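Local coordinates for LbaCas13a H328A (C2c2) (Lachnospiraceae bacterium NK4A179, PDB 5WLH), which binds pre-crRNA and belongs to the CRISPR-Cas13a nucleases, which use such a guide to target and cleave RNA, here apparently at adenosines, at residues 56-61 with 238-243; 25-30 with 46-51; 120-125 with 229-234. All blocks are in the same frame, centred on the assembly; numbering follows the deposited sequence.

Contact 1 of 3, residues 56-61 with 238-243; sequences RYIESR and QVSRSI. With nucleotides of chain B.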
loop_
_atom_site.group_PDB
_atom_site.type_symbol
_atom_site.label_atom_id
_atom_site.label_comp_id
_atom_site.label_asym_id
_atom_site.label_seq_id
_atom_site.Cartn_x
_atom_site.Cartn_y
_atom_site.Cartn_z
ATOM N N ARG A 56 32.709 -4.134 -14.095
ATOM C CA ARG A 56 33.130 -2.848 -14.637
ATOM C C ARG A 56 32.067 -1.785 -14.428
ATOM O O ARG A 56 32.392 -0.607 -14.230
ATOM C CB ARG A 56 33.453 -2.978 -16.129
ATOM C CG ARG A 56 33.726 -1.646 -16.830
ATOM C CD ARG A 56 32.806 -1.411 -18.036
ATOM N NE ARG A 56 31.511 -0.827 -17.671
ATOM C CZ ARG A 56 31.228 0.471 -17.735
ATOM N NH1 ARG A 56 32.151 1.336 -18.144
ATOM N NH2 ARG A 56 30.024 0.910 -17.385
ATOM N N TYR A 57 30.793 -2.176 -14.492
ATOM C CA TYR A 57 29.723 -1.221 -14.254
ATOM C C TYR A 57 29.797 -0.670 -12.834
ATOM O O TYR A 57 29.661 0.542 -12.621
ATOM C CB TYR A 57 28.368 -1.880 -14.516
ATOM C CG TYR A 57 27.221 -1.026 -14.081
ATOM C CD1 TYR A 57 26.696 -0.059 -14.920
ATOM C CD2 TYR A 57 26.682 -1.161 -12.810
ATOM C CE1 TYR A 57 25.647 0.739 -14.509
ATOM C CE2 TYR A 57 25.644 -0.375 -12.395
ATOM C CZ TYR A 57 25.132 0.573 -13.246
ATOM O OH TYR A 57 24.094 1.359 -12.810
ATOM N N ILE A 58 29.993 -1.546 -11.853
ATOM C CA ILE A 58 30.115 -1.090 -10.471
ATOM C C ILE A 58 31.338 -0.191 -10.330
ATOM O O ILE A 58 31.241 0.936 -9.833
ATOM C CB ILE A 58 30.174 -2.295 -9.517
ATOM C CG1 ILE A 58 28.839 -3.054 -9.561
ATOM C CG2 ILE A 58 30.501 -1.850 -8.094
ATOM C CD1 ILE A 58 27.648 -2.180 -9.162
ATOM N N GLU A 59 32.493 -0.662 -10.817
ATOM C CA GLU A 59 33.714 0.151 -10.805
ATOM C C GLU A 59 33.465 1.541 -11.375
ATOM O O GLU A 59 33.825 2.552 -10.763
ATOM C CB GLU A 59 34.828 -0.534 -11.607
ATOM C CG GLU A 59 35.387 -1.822 -11.028
ATOM C CD GLU A 59 36.446 -2.456 -11.932
ATOM O OE1 GLU A 59 37.563 -1.900 -12.030
ATOM O OE2 GLU A 59 36.161 -3.511 -12.551
ATOM N N SER A 60 32.853 1.607 -12.559
ATOM C CA SER A 60 32.644 2.894 -13.212
ATOM C C SER A 60 31.732 3.800 -12.390
ATOM O O SER A 60 31.968 5.010 -12.301
ATOM C CB SER A 60 32.065 2.687 -14.612
ATOM O OG SER A 60 31.218 3.769 -14.951
ATOM N N ARG A 61 30.680 3.236 -11.788
ATOM C CA ARG A 61 29.781 4.044 -10.970
ATOM C C ARG A 61 30.482 4.561 -9.720
ATOM O O ARG A 61 30.189 5.670 -9.256
ATOM C CB ARG A 61 28.545 3.235 -10.584
ATOM C CG ARG A 61 27.591 2.964 -11.743
ATOM C CD ARG A 61 26.692 4.162 -12.007
ATOM N NE ARG A 61 26.176 4.731 -10.765
ATOM C CZ ARG A 61 26.186 6.028 -10.470
ATOM N NH1 ARG A 61 25.695 6.449 -9.307
ATOM N NH2 ARG A 61 26.691 6.904 -11.332
ATOM N N GLN A 238 33.720 -5.420 -2.953
ATOM C CA GLN A 238 32.630 -6.156 -2.318
ATOM C C GLN A 238 31.264 -6.015 -2.990
ATOM O O GLN A 238 30.456 -6.943 -2.906
ATOM C CB GLN A 238 32.519 -5.732 -0.854
ATOM C CG GLN A 238 33.693 -6.209 -0.005
ATOM C CD GLN A 238 33.608 -5.713 1.415
ATOM O OE1 GLN A 238 34.593 -5.738 2.146
ATOM N NE2 GLN A 238 32.423 -5.264 1.820
ATOM N N VAL A 239 30.967 -4.873 -3.615
ATOM C CA VAL A 239 29.594 -4.613 -4.050
ATOM C C VAL A 239 29.182 -5.592 -5.145
ATOM O O VAL A 239 28.098 -6.189 -5.093
ATOM C CB VAL A 239 29.419 -3.154 -4.511
ATOM C CG1 VAL A 239 28.150 -3.002 -5.382
ATOM C CG2 VAL A 239 29.326 -2.216 -3.336
ATOM N N SER A 240 30.035 -5.771 -6.157
ATOM C CA SER A 240 29.656 -6.634 -7.275
ATOM C C SER A 240 29.394 -8.060 -6.815
ATOM O O SER A 240 28.406 -8.690 -7.228
ATOM C CB SER A 240 30.747 -6.609 -8.350
ATOM O OG SER A 240 30.240 -7.106 -9.571
ATOM N N ARG A 241 30.266 -8.593 -5.961
ATOM C CA ARG A 241 30.073 -9.941 -5.448
ATOM C C ARG A 241 28.824 -10.037 -4.584
ATOM O O ARG A 241 28.138 -11.067 -4.598
ATOM C CB ARG A 241 31.303 -10.383 -4.656
ATOM C CG ARG A 241 31.127 -11.703 -3.943
ATOM C CD ARG A 241 32.430 -12.195 -3.323
ATOM N NE ARG A 241 32.198 -13.441 -2.608
ATOM C CZ ARG A 241 31.785 -13.496 -1.347
ATOM N NH1 ARG A 241 31.577 -12.368 -0.669
ATOM N NH2 ARG A 241 31.587 -14.667 -0.764
ATOM N N SER A 242 28.527 -8.990 -3.800
ATOM C CA SER A 242 27.311 -9.026 -2.988
ATOM C C SER A 242 26.066 -9.057 -3.862
ATOM O O SER A 242 25.059 -9.677 -3.481
ATOM C CB SER A 242 27.270 -7.833 -2.018
ATOM O OG SER A 242 26.874 -6.632 -2.639
ATOM N N ILE A 243 26.104 -8.393 -5.024
ATOM C CA ILE A 243 24.988 -8.465 -5.964
ATOM C C ILE A 243 24.859 -9.874 -6.508
ATOM O O ILE A 243 23.762 -10.453 -6.553
ATOM C CB ILE A 243 25.175 -7.457 -7.110
ATOM C CG1 ILE A 243 24.970 -6.016 -6.631
ATOM C CG2 ILE A 243 24.243 -7.794 -8.276
ATOM C CD1 ILE A 243 25.398 -4.974 -7.662
ATOM P P A B 13 26.409 -13.345 1.757
ATOM O OP1 A B 13 27.245 -14.508 1.412
ATOM O OP2 A B 13 25.796 -13.261 3.106
ATOM O "O5'" A B 13 27.260 -12.003 1.659
ATOM C "C5'" A B 13 27.977 -11.672 0.477
ATOM C "C4'" A B 13 28.622 -10.311 0.614
ATOM O "O4'" A B 13 27.595 -9.308 0.794
ATOM C "C3'" A B 13 29.506 -10.139 1.832
ATOM O "O3'" A B 13 30.801 -10.681 1.650
ATOM C "C2'" A B 13 29.486 -8.637 2.042
ATOM O "O2'" A B 13 30.318 -7.998 1.083
ATOM C "C1'" A B 13 28.036 -8.321 1.700
ATOM N N9 A B 13 27.157 -8.346 2.882
ATOM C C8 A B 13 26.217 -9.293 3.243
ATOM N N7 A B 13 25.566 -8.984 4.349
ATOM C C5 A B 13 26.124 -7.770 4.739
ATOM C C6 A B 13 25.884 -6.919 5.835
ATOM N N6 A B 13 24.976 -7.158 6.785
ATOM N N1 A B 13 26.628 -5.800 5.920
ATOM C C2 A B 13 27.542 -5.538 4.974
ATOM N N3 A B 13 27.852 -6.247 3.894
ATOM C C4 A B 13 27.092 -7.364 3.843
ATOM P P C B 12 21.016 -13.850 3.018
ATOM O OP1 C B 12 21.252 -15.314 2.829
ATOM O OP2 C B 12 21.113 -13.191 4.346
ATOM O "O5'" C B 12 21.944 -13.035 2.022
ATOM C "C5'" C B 12 22.118 -13.474 0.689
ATOM C "C4'" C B 12 23.026 -12.537 -0.057
ATOM O "O4'" C B 12 22.372 -11.253 -0.215
ATOM C "C3'" C B 12 24.326 -12.184 0.659
ATOM O "O3'" C B 12 25.326 -13.190 0.578
ATOM C "C2'" C B 12 24.707 -10.887 -0.020
ATOM O "O2'" C B 12 25.181 -11.149 -1.327
ATOM C "C1'" C B 12 23.345 -10.216 -0.135
ATOM N N1 C B 12 23.093 -9.379 1.057
ATOM C C2 C B 12 23.718 -8.129 1.056
ATOM O O2 C B 12 24.397 -7.781 0.076
ATOM N N3 C B 12 23.545 -7.320 2.110
ATOM C C4 C B 12 22.811 -7.736 3.144
ATOM N N4 C B 12 22.698 -6.880 4.165
ATOM C C5 C B 12 22.166 -9.020 3.201
ATOM C C6 C B 12 22.361 -9.814 2.135
ATOM P P A B 14 31.549 -11.325 2.904
ATOM O OP1 A B 14 32.869 -11.757 2.384
ATOM O OP2 A B 14 30.712 -12.321 3.605
ATOM O "O5'" A B 14 31.723 -10.082 3.878
ATOM C "C5'" A B 14 32.528 -8.975 3.495
ATOM C "C4'" A B 14 32.453 -7.888 4.530
ATOM O "O4'" A B 14 31.082 -7.454 4.685
ATOM C "C3'" A B 14 32.878 -8.281 5.934
ATOM O "O3'" A B 14 34.276 -8.185 6.089
ATOM C "C2'" A B 14 32.141 -7.279 6.801
ATOM O "O2'" A B 14 32.830 -6.033 6.768
ATOM C "C1'" A B 14 30.841 -7.097 6.023
ATOM N N9 A B 14 29.723 -7.908 6.529
ATOM C C8 A B 14 29.231 -9.065 5.977
ATOM N N7 A B 14 28.215 -9.527 6.639
ATOM C C5 A B 14 28.014 -8.627 7.664
ATOM C C6 A B 14 27.071 -8.567 8.699
ATOM N N6 A B 14 26.107 -9.489 8.868
ATOM N N1 A B 14 27.150 -7.530 9.557
ATOM C C2 A B 14 28.102 -6.605 9.391
ATOM N N3 A B 14 29.043 -6.561 8.448
ATOM C C4 A B 14 28.942 -7.610 7.609
#
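Ile58 carries the whole contact for segment 56-61, and it uses three carbons. Its CG2 lies 3.8 Å from Val239 CG1, the two branched side chains meeting at a slant. Its CD1 meets Ile243 CD1 tip to tip at 3.9 Å. Its CG1 rests against Ser240 CB at 4.2 Å. Ile58 has CG1 anti to the carbonyl carbon and CG2 anti to the backbone N (chi1 -65°). CG2 thus goes to Val239, while the CG1 branch runs past Ser240 and its CD1 touches both Val239 CG1 and Ile243 CD1. No hydrogen bond crosses between the segments.

The contact is a helix-helix packing of helix 51-64 on helix 233-244. The axes of the two segments approach to 9.4 Å, and their N-to-C directions differ by 139°. Leu37 of strand 33-39 touches both Ile58 and Ile243 and adds to the apolar patch. Ser240 OG is hydrogen-bonded to Asp55 and Arg54, both on helix 51-64, so a polar link accompanies the apolar contact.

Helix 233-244 also borders the guide RNA, consistent with the helical crRNA-recognition lobe of Cas13a. The O2' of C12 of chain B donates to Ser242 O at 2.6 Å. Ser242 OG turns back to Val239 O at 2.8 Å, a carbonyl that Ile243 N also uses. Arg241 is extended, and O3' of A13 of chain B lies in plane at its guanidinium edge, where NH1 makes a weak, bent bond of 3.0 Å. Gln238 lies along the sugars of A13 and A14 of chain B; Tyr126 holds its OE1.

Contact 2 of 3, residues 25-30 with 46-51; sequences AVVSEN and KSRKND. With nucleotides of chain B.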
loop_
_atom_site.group_PDB
_atom_site.type_symbol
_atom_site.label_atom_id
_atom_site.label_comp_id
_atom_site.label_asym_id
_atom_site.label_seq_id
_atom_site.Cartn_x
_atom_site.Cartn_y
_atom_site.Cartn_z
ATOM N N ALA A 25 18.038 -8.450 -10.562
ATOM C CA ALA A 25 17.093 -9.541 -10.461
ATOM C C ALA A 25 17.847 -10.712 -9.881
ATOM O O ALA A 25 19.077 -10.711 -9.823
ATOM C CB ALA A 25 16.474 -9.902 -11.823
ATOM N N VAL A 26 17.100 -11.721 -9.459
ATOM C CA VAL A 26 17.673 -13.003 -9.092
ATOM C C VAL A 26 17.181 -14.025 -10.103
ATOM O O VAL A 26 15.972 -14.166 -10.313
ATOM C CB VAL A 26 17.293 -13.421 -7.666
ATOM C CG1 VAL A 26 17.777 -14.831 -7.405
ATOM C CG2 VAL A 26 17.920 -12.472 -6.646
ATOM N N VAL A 27 18.100 -14.726 -10.743
ATOM C CA VAL A 27 17.698 -15.765 -11.685
ATOM C C VAL A 27 18.126 -17.111 -11.129
ATOM O O VAL A 27 19.091 -17.218 -10.366
ATOM C CB VAL A 27 18.266 -15.530 -13.098
ATOM C CG1 VAL A 27 17.750 -14.201 -13.657
ATOM C CG2 VAL A 27 19.780 -15.578 -13.085
ATOM N N SER A 28 17.393 -18.152 -11.518
ATOM C CA SER A 28 17.647 -19.502 -11.049
ATOM C C SER A 28 17.757 -20.399 -12.270
ATOM O O SER A 28 16.785 -20.553 -13.011
ATOM C CB SER A 28 16.523 -19.970 -10.120
ATOM O OG SER A 28 16.891 -21.148 -9.441
ATOM N N GLU A 29 18.936 -20.968 -12.497
ATOM C CA GLU A 29 19.108 -21.766 -13.706
ATOM C C GLU A 29 18.916 -23.254 -13.431
ATOM O O GLU A 29 17.889 -23.830 -13.813
ATOM C CB GLU A 29 20.473 -21.483 -14.332
ATOM C CG GLU A 29 20.678 -19.998 -14.612
ATOM C CD GLU A 29 21.164 -19.714 -16.024
ATOM O OE1 GLU A 29 21.603 -20.662 -16.715
ATOM O OE2 GLU A 29 21.096 -18.535 -16.440
ATOM N N ASN A 30 19.880 -23.889 -12.774
ATOM C CA ASN A 30 19.792 -25.311 -12.437
ATOM C C ASN A 30 19.976 -25.467 -10.930
ATOM O O ASN A 30 21.016 -25.935 -10.455
ATOM C CB ASN A 30 20.817 -26.128 -13.233
ATOM C CG ASN A 30 20.380 -26.366 -14.670
ATOM O OD1 ASN A 30 19.439 -27.120 -14.929
ATOM N ND2 ASN A 30 21.064 -25.724 -15.611
ATOM N N LYS A 46 21.372 -7.483 -24.943
ATOM C CA LYS A 46 21.957 -6.195 -24.597
ATOM C C LYS A 46 21.559 -5.754 -23.198
ATOM O O LYS A 46 21.944 -4.659 -22.776
ATOM C CB LYS A 46 21.536 -5.106 -25.601
ATOM C CG LYS A 46 21.858 -5.418 -27.063
ATOM C CD LYS A 46 22.875 -4.427 -27.615
ATOM C CE LYS A 46 23.383 -4.846 -28.994
ATOM N NZ LYS A 46 24.846 -5.162 -29.000
ATOM N N SER A 47 20.801 -6.570 -22.466
ATOM C CA SER A 47 20.270 -6.153 -21.170
ATOM C C SER A 47 21.091 -6.703 -20.013
ATOM O O SER A 47 21.642 -5.943 -19.206
ATOM C CB SER A 47 18.811 -6.602 -21.029
ATOM O OG SER A 47 18.309 -6.232 -19.757
ATOM N N ARG A 48 21.145 -8.022 -19.892
ATOM C CA ARG A 48 21.785 -8.649 -18.749
ATOM C C ARG A 48 23.296 -8.485 -18.823
ATOM O O ARG A 48 23.905 -8.783 -19.853
ATOM C CB ARG A 48 21.417 -10.125 -18.708
ATOM C CG ARG A 48 22.194 -10.920 -17.718
ATOM C CD ARG A 48 21.639 -12.337 -17.612
ATOM N NE ARG A 48 22.493 -13.181 -16.796
ATOM C CZ ARG A 48 22.182 -14.416 -16.406
ATOM N NH1 ARG A 48 23.033 -15.100 -15.658
ATOM N NH2 ARG A 48 21.025 -14.959 -16.750
ATOM N N LYS A 49 23.909 -8.025 -17.724
ATOM C CA LYS A 49 25.359 -7.833 -17.692
ATOM C C LYS A 49 26.079 -9.131 -17.343
ATOM O O LYS A 49 25.731 -9.800 -16.369
ATOM C CB LYS A 49 25.727 -6.748 -16.678
ATOM C CG LYS A 49 25.107 -5.424 -16.984
ATOM C CD LYS A 49 25.540 -4.357 -15.969
ATOM C CE LYS A 49 24.718 -3.104 -16.163
ATOM N NZ LYS A 49 24.932 -2.513 -17.522
ATOM N N ASN A 50 27.095 -9.484 -18.142
ATOM C CA ASN A 50 27.941 -10.622 -17.812
ATOM C C ASN A 50 28.843 -10.237 -16.642
ATOM O O ASN A 50 28.847 -9.094 -16.195
ATOM C CB ASN A 50 28.743 -11.080 -19.036
ATOM C CG ASN A 50 29.607 -9.973 -19.639
ATOM O OD1 ASN A 50 30.336 -9.280 -18.927
ATOM N ND2 ASN A 50 29.545 -9.818 -20.966
ATOM N N ASP A 51 29.626 -11.201 -16.145
ATOM C CA ASP A 51 30.365 -10.976 -14.901
ATOM C C ASP A 51 31.308 -9.790 -15.029
ATOM O O ASP A 51 31.352 -8.916 -14.151
ATOM C CB ASP A 51 31.148 -12.228 -14.512
ATOM C CG ASP A 51 30.255 -13.331 -13.998
ATOM O OD1 ASP A 51 29.222 -13.021 -13.369
ATOM O OD2 ASP A 51 30.578 -14.513 -14.231
ATOM P P A B 26 8.473 -5.608 -4.457
ATOM O OP1 A B 26 7.226 -5.629 -3.653
ATOM O OP2 A B 26 9.696 -4.904 -4.015
ATOM O "O5'" A B 26 8.889 -7.110 -4.752
ATOM C "C5'" A B 26 7.926 -8.127 -5.014
ATOM C "C4'" A B 26 8.500 -9.469 -4.636
ATOM O "O4'" A B 26 9.572 -9.794 -5.565
ATOM C "C3'" A B 26 9.126 -9.501 -3.248
ATOM O "O3'" A B 26 9.039 -10.822 -2.728
ATOM C "C2'" A B 26 10.583 -9.160 -3.544
ATOM O "O2'" A B 26 11.512 -9.534 -2.551
ATOM C "C1'" A B 26 10.804 -9.889 -4.872
ATOM N N9 A B 26 11.812 -9.216 -5.684
ATOM C C8 A B 26 11.597 -8.205 -6.585
ATOM N N7 A B 26 12.714 -7.755 -7.126
ATOM C C5 A B 26 13.695 -8.527 -6.539
ATOM C C6 A B 26 15.091 -8.534 -6.717
ATOM N N6 A B 26 15.698 -7.684 -7.560
ATOM N N1 A B 26 15.806 -9.398 -5.980
ATOM C C2 A B 26 15.168 -10.232 -5.139
ATOM N N3 A B 26 13.859 -10.315 -4.899
ATOM C C4 A B 26 13.171 -9.430 -5.647
#
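The guanidinium of Arg48 is shared by two carboxylates. Its NH2 forms a salt bridge with Glu29 OE2 at 3.6 Å, and its NH1 forms another with Glu34. Glu29 OE2 comes to the guanidinium edge, near its plane. The carboxylate itself is turned 88° from that plane, and the same oxygen is 4.0 Å from Arg48 NH1. This is a loose bridge without the flat, two-pronged pairing of a carboxylate with an arginine. Glu29 is also poorly ordered and exposed, and no hydrogen bond crosses between the segments.

Arg48 reaches this place as a straight rod. Its CG is anti to the backbone N (chi1 170°), and the chain stays extended out to NE. On the way it touches Ile36, and at its end NH2 lies 3.9 Å from Val27 CG2. A leucine in place of Arg48 would probably leave Glu29 and Glu34 without their shared positive partner.

Strands 22-28 and 33-39 form an antiparallel beta hairpin. The loop after it runs back along strand 33-39, where Ser47 and Lys49 make backbone bonds to Asn39 and Leu37. Arg48 therefore spans strand 33-39 to reach strand 22-28. Asn50 then N-caps helix 51-64, its OD1 taking Asp53 N.

Val26, next to Val27 in the strand, meets the guide RNA: its CG2 packs 3.8 Å from N1 of the A26 base of chain B. The N6 of that base lies 3.7 Å from Ala25 CA.

Contact 3 of 3, residues 120-125 with 229-234; sequences KYAELS and DFYHVR. With nucleotides of chain B.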
loop_
_atom_site.group_PDB
_atom_site.type_symbol
_atom_site.label_atom_id
_atom_site.label_comp_id
_atom_site.label_asym_id
_atom_site.label_seq_id
_atom_site.Cartn_x
_atom_site.Cartn_y
_atom_site.Cartn_z
ATOM N N LYS A 120 46.780 2.520 -4.279
ATOM C CA LYS A 120 47.356 1.308 -3.709
ATOM C C LYS A 120 47.557 1.449 -2.205
ATOM O O LYS A 120 47.319 0.501 -1.448
ATOM C CB LYS A 120 48.676 0.983 -4.404
ATOM C CG LYS A 120 49.506 -0.067 -3.693
ATOM C CD LYS A 120 48.996 -1.465 -3.981
ATOM C CE LYS A 120 50.145 -2.458 -3.972
ATOM N NZ LYS A 120 51.312 -1.945 -4.745
ATOM N N TYR A 121 48.007 2.627 -1.756
ATOM C CA TYR A 121 48.061 2.930 -0.330
ATOM C C TYR A 121 46.707 2.714 0.335
ATOM O O TYR A 121 46.611 2.104 1.405
ATOM C CB TYR A 121 48.506 4.380 -0.142
ATOM C CG TYR A 121 48.595 4.840 1.293
ATOM C CD1 TYR A 121 47.480 5.344 1.968
ATOM C CD2 TYR A 121 49.806 4.803 1.966
ATOM C CE1 TYR A 121 47.577 5.768 3.280
ATOM C CE2 TYR A 121 49.915 5.240 3.267
ATOM C CZ TYR A 121 48.809 5.713 3.920
ATOM O OH TYR A 121 48.958 6.133 5.216
ATOM N N ALA A 122 45.653 3.255 -0.274
ATOM C CA ALA A 122 44.311 3.098 0.271
ATOM C C ALA A 122 43.922 1.628 0.357
ATOM O O ALA A 122 43.319 1.195 1.345
ATOM C CB ALA A 122 43.317 3.870 -0.587
ATOM N N GLU A 123 44.256 0.849 -0.672
ATOM C CA GLU A 123 43.974 -0.587 -0.647
ATOM C C GLU A 123 44.683 -1.258 0.519
ATOM O O GLU A 123 44.073 -2.012 1.290
ATOM C CB GLU A 123 44.403 -1.234 -1.967
ATOM C CG GLU A 123 43.692 -0.707 -3.193
ATOM C CD GLU A 123 42.357 -1.375 -3.416
ATOM O OE1 GLU A 123 42.075 -2.383 -2.728
ATOM O OE2 GLU A 123 41.596 -0.902 -4.286
ATOM N N LEU A 124 45.980 -0.990 0.666
ATOM C CA LEU A 124 46.734 -1.603 1.751
ATOM C C LEU A 124 46.294 -1.085 3.114
ATOM O O LEU A 124 46.362 -1.828 4.099
ATOM C CB LEU A 124 48.230 -1.369 1.552
ATOM C CG LEU A 124 48.835 -2.051 0.322
ATOM C CD1 LEU A 124 50.357 -2.005 0.380
ATOM C CD2 LEU A 124 48.331 -3.492 0.180
ATOM N N SER A 125 45.849 0.175 3.199
ATOM C CA SER A 125 45.335 0.696 4.465
ATOM C C SER A 125 44.111 -0.092 4.913
ATOM O O SER A 125 43.986 -0.470 6.082
ATOM C CB SER A 125 44.982 2.171 4.325
ATOM O OG SER A 125 44.384 2.661 5.509
ATOM N N ASP A 229 38.030 5.701 1.685
ATOM C CA ASP A 229 36.711 6.137 1.245
ATOM C C ASP A 229 36.776 6.788 -0.134
ATOM O O ASP A 229 35.955 6.494 -1.014
ATOM C CB ASP A 229 36.133 7.101 2.280
ATOM C CG ASP A 229 34.675 7.433 2.025
ATOM O OD1 ASP A 229 33.897 6.496 1.782
ATOM O OD2 ASP A 229 34.317 8.630 2.083
ATOM N N PHE A 230 37.769 7.653 -0.339
ATOM C CA PHE A 230 37.936 8.346 -1.616
ATOM C C PHE A 230 38.113 7.372 -2.771
ATOM O O PHE A 230 37.567 7.585 -3.862
ATOM C CB PHE A 230 39.139 9.281 -1.521
ATOM C CG PHE A 230 39.510 9.956 -2.824
ATOM C CD1 PHE A 230 38.894 11.130 -3.203
ATOM C CD2 PHE A 230 40.490 9.422 -3.647
ATOM C CE1 PHE A 230 39.244 11.760 -4.387
ATOM C CE2 PHE A 230 40.845 10.050 -4.828
ATOM C CZ PHE A 230 40.222 11.218 -5.192
ATOM N N TYR A 231 38.885 6.310 -2.561
ATOM C CA TYR A 231 39.147 5.312 -3.590
ATOM C C TYR A 231 38.161 4.153 -3.542
ATOM O O TYR A 231 38.327 3.189 -4.295
ATOM C CB TYR A 231 40.575 4.785 -3.469
ATOM C CG TYR A 231 41.606 5.780 -3.958
ATOM C CD1 TYR A 231 41.710 6.100 -5.313
ATOM C CD2 TYR A 231 42.467 6.410 -3.065
ATOM C CE1 TYR A 231 42.650 7.025 -5.761
ATOM C CE2 TYR A 231 43.405 7.335 -3.505
ATOM C CZ TYR A 231 43.494 7.638 -4.850
ATOM O OH TYR A 231 44.435 8.558 -5.277
ATOM N N HIS A 232 37.149 4.240 -2.678
ATOM C CA HIS A 232 36.074 3.246 -2.562
ATOM C C HIS A 232 36.606 1.819 -2.490
ATOM O O HIS A 232 36.111 0.912 -3.162
ATOM C CB HIS A 232 35.091 3.393 -3.719
ATOM C CG HIS A 232 34.519 4.766 -3.842
ATOM N ND1 HIS A 232 34.927 5.657 -4.812
ATOM C CD2 HIS A 232 33.576 5.407 -3.112
ATOM C CE1 HIS A 232 34.256 6.786 -4.676
ATOM N NE2 HIS A 232 33.432 6.662 -3.651
ATOM N N VAL A 233 37.609 1.602 -1.637
ATOM C CA VAL A 233 38.260 0.297 -1.652
ATOM C C VAL A 233 37.312 -0.790 -1.157
ATOM O O VAL A 233 37.375 -1.931 -1.628
ATOM C CB VAL A 233 39.559 0.324 -0.837
ATOM C CG1 VAL A 233 40.567 1.267 -1.497
ATOM C CG2 VAL A 233 39.269 0.741 0.593
ATOM N N ARG A 234 36.417 -0.461 -0.223
ATOM C CA ARG A 234 35.455 -1.451 0.259
ATOM C C ARG A 234 34.478 -1.852 -0.842
ATOM O O ARG A 234 34.328 -3.038 -1.151
ATOM C CB ARG A 234 34.696 -0.904 1.466
ATOM C CG ARG A 234 35.518 -0.897 2.739
ATOM C CD ARG A 234 34.877 -0.038 3.811
ATOM N NE ARG A 234 35.694 -0.076 5.023
ATOM C CZ ARG A 234 36.857 0.560 5.150
ATOM N NH1 ARG A 234 37.325 1.276 4.136
ATOM N NH2 ARG A 234 37.555 0.468 6.280
ATOM P P A B 20 33.208 -1.873 7.051
ATOM O OP1 A B 20 33.451 -2.233 5.639
ATOM O OP2 A B 20 34.078 -0.960 7.830
ATOM O "O5'" A B 20 31.740 -1.277 7.110
ATOM C "C5'" A B 20 30.682 -1.886 6.391
ATOM C "C4'" A B 20 29.360 -1.294 6.796
ATOM O "O4'" A B 20 29.085 -1.605 8.183
ATOM C "C3'" A B 20 29.278 0.213 6.756
ATOM O "O3'" A B 20 29.117 0.720 5.452
ATOM C "C2'" A B 20 28.107 0.489 7.686
ATOM O "O2'" A B 20 26.876 0.165 7.051
ATOM C "C1'" A B 20 28.369 -0.543 8.778
ATOM N N9 A B 20 29.206 0.028 9.851
ATOM C C8 A B 20 30.568 -0.073 10.016
ATOM N N7 A B 20 31.015 0.573 11.067
ATOM C C5 A B 20 29.872 1.128 11.630
ATOM C C6 A B 20 29.658 1.933 12.758
ATOM N N6 A B 20 30.618 2.340 13.581
ATOM N N1 A B 20 28.400 2.317 13.026
ATOM C C2 A B 20 27.415 1.922 12.210
ATOM N N3 A B 20 27.492 1.176 11.113
ATOM C C4 A B 20 28.758 0.806 10.883
#
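Val233 and Ala122 give most of the surface buried here, with Glu123 next. Val233 CG1 is the central atom. It lies 3.9 Å from Ala122 CB and 3.7 Å from Glu123 OE2. Val233 has CG1 anti to the carbonyl carbon (chi1 -65°), which points this methyl at helix 115-130. The Glu123 and Val233 side chains run alongside each other with opposite headings, so Val233 CG1 lies against CD and the carboxylate of Glu123. The charge of that carboxylate is met by Lys236, one turn further along helix 233-244.

Ala122 CB also touches Tyr231 CD2 at 3.6 Å, approaching the ring obliquely. The small methyl thus sits against both Tyr231 and Val233. Phe230 CD2 stands 3.5 Å above the centre of the Tyr231 ring. Tyr231 also touches Phe118 and Leu107.

Helix 218-230 ends at this point in a Schellman motif. His232 leaves helical geometry with a positive phi of 48°, and the same residue is the N-cap of helix 233-244. The chain turns here, and Tyr231 and Val233 both face helix 115-130 across the break.

Arg234 follows directly and turns to the RNA backbone. Its NE makes two weak bonds to the phosphate of A20 of chain B, 3.2 Å to OP1 and 3.4 Å to OP2. Glu228 pairs with its NH1.

Contacts 1 and 3 share helix 233-244: contact 3 lies at its start and contact 1 further along, with centres 15 Å apart. Contact 3 is nested in the chain loop that contact 1 closes. Contact 2 closes earlier in the chain. Its centre is also 15 Å from that of contact 1, and the two touch where Lys49 CE packs on Tyr57 CD1 at 3.8 Å. Contacts 2 and 3 do not touch, their nearest atoms being about 15 Å apart. All three lie beside the bound pre-crRNA: C12 to A14 of chain B at contact 1, A20 at contact 3 and A26 at contact 2.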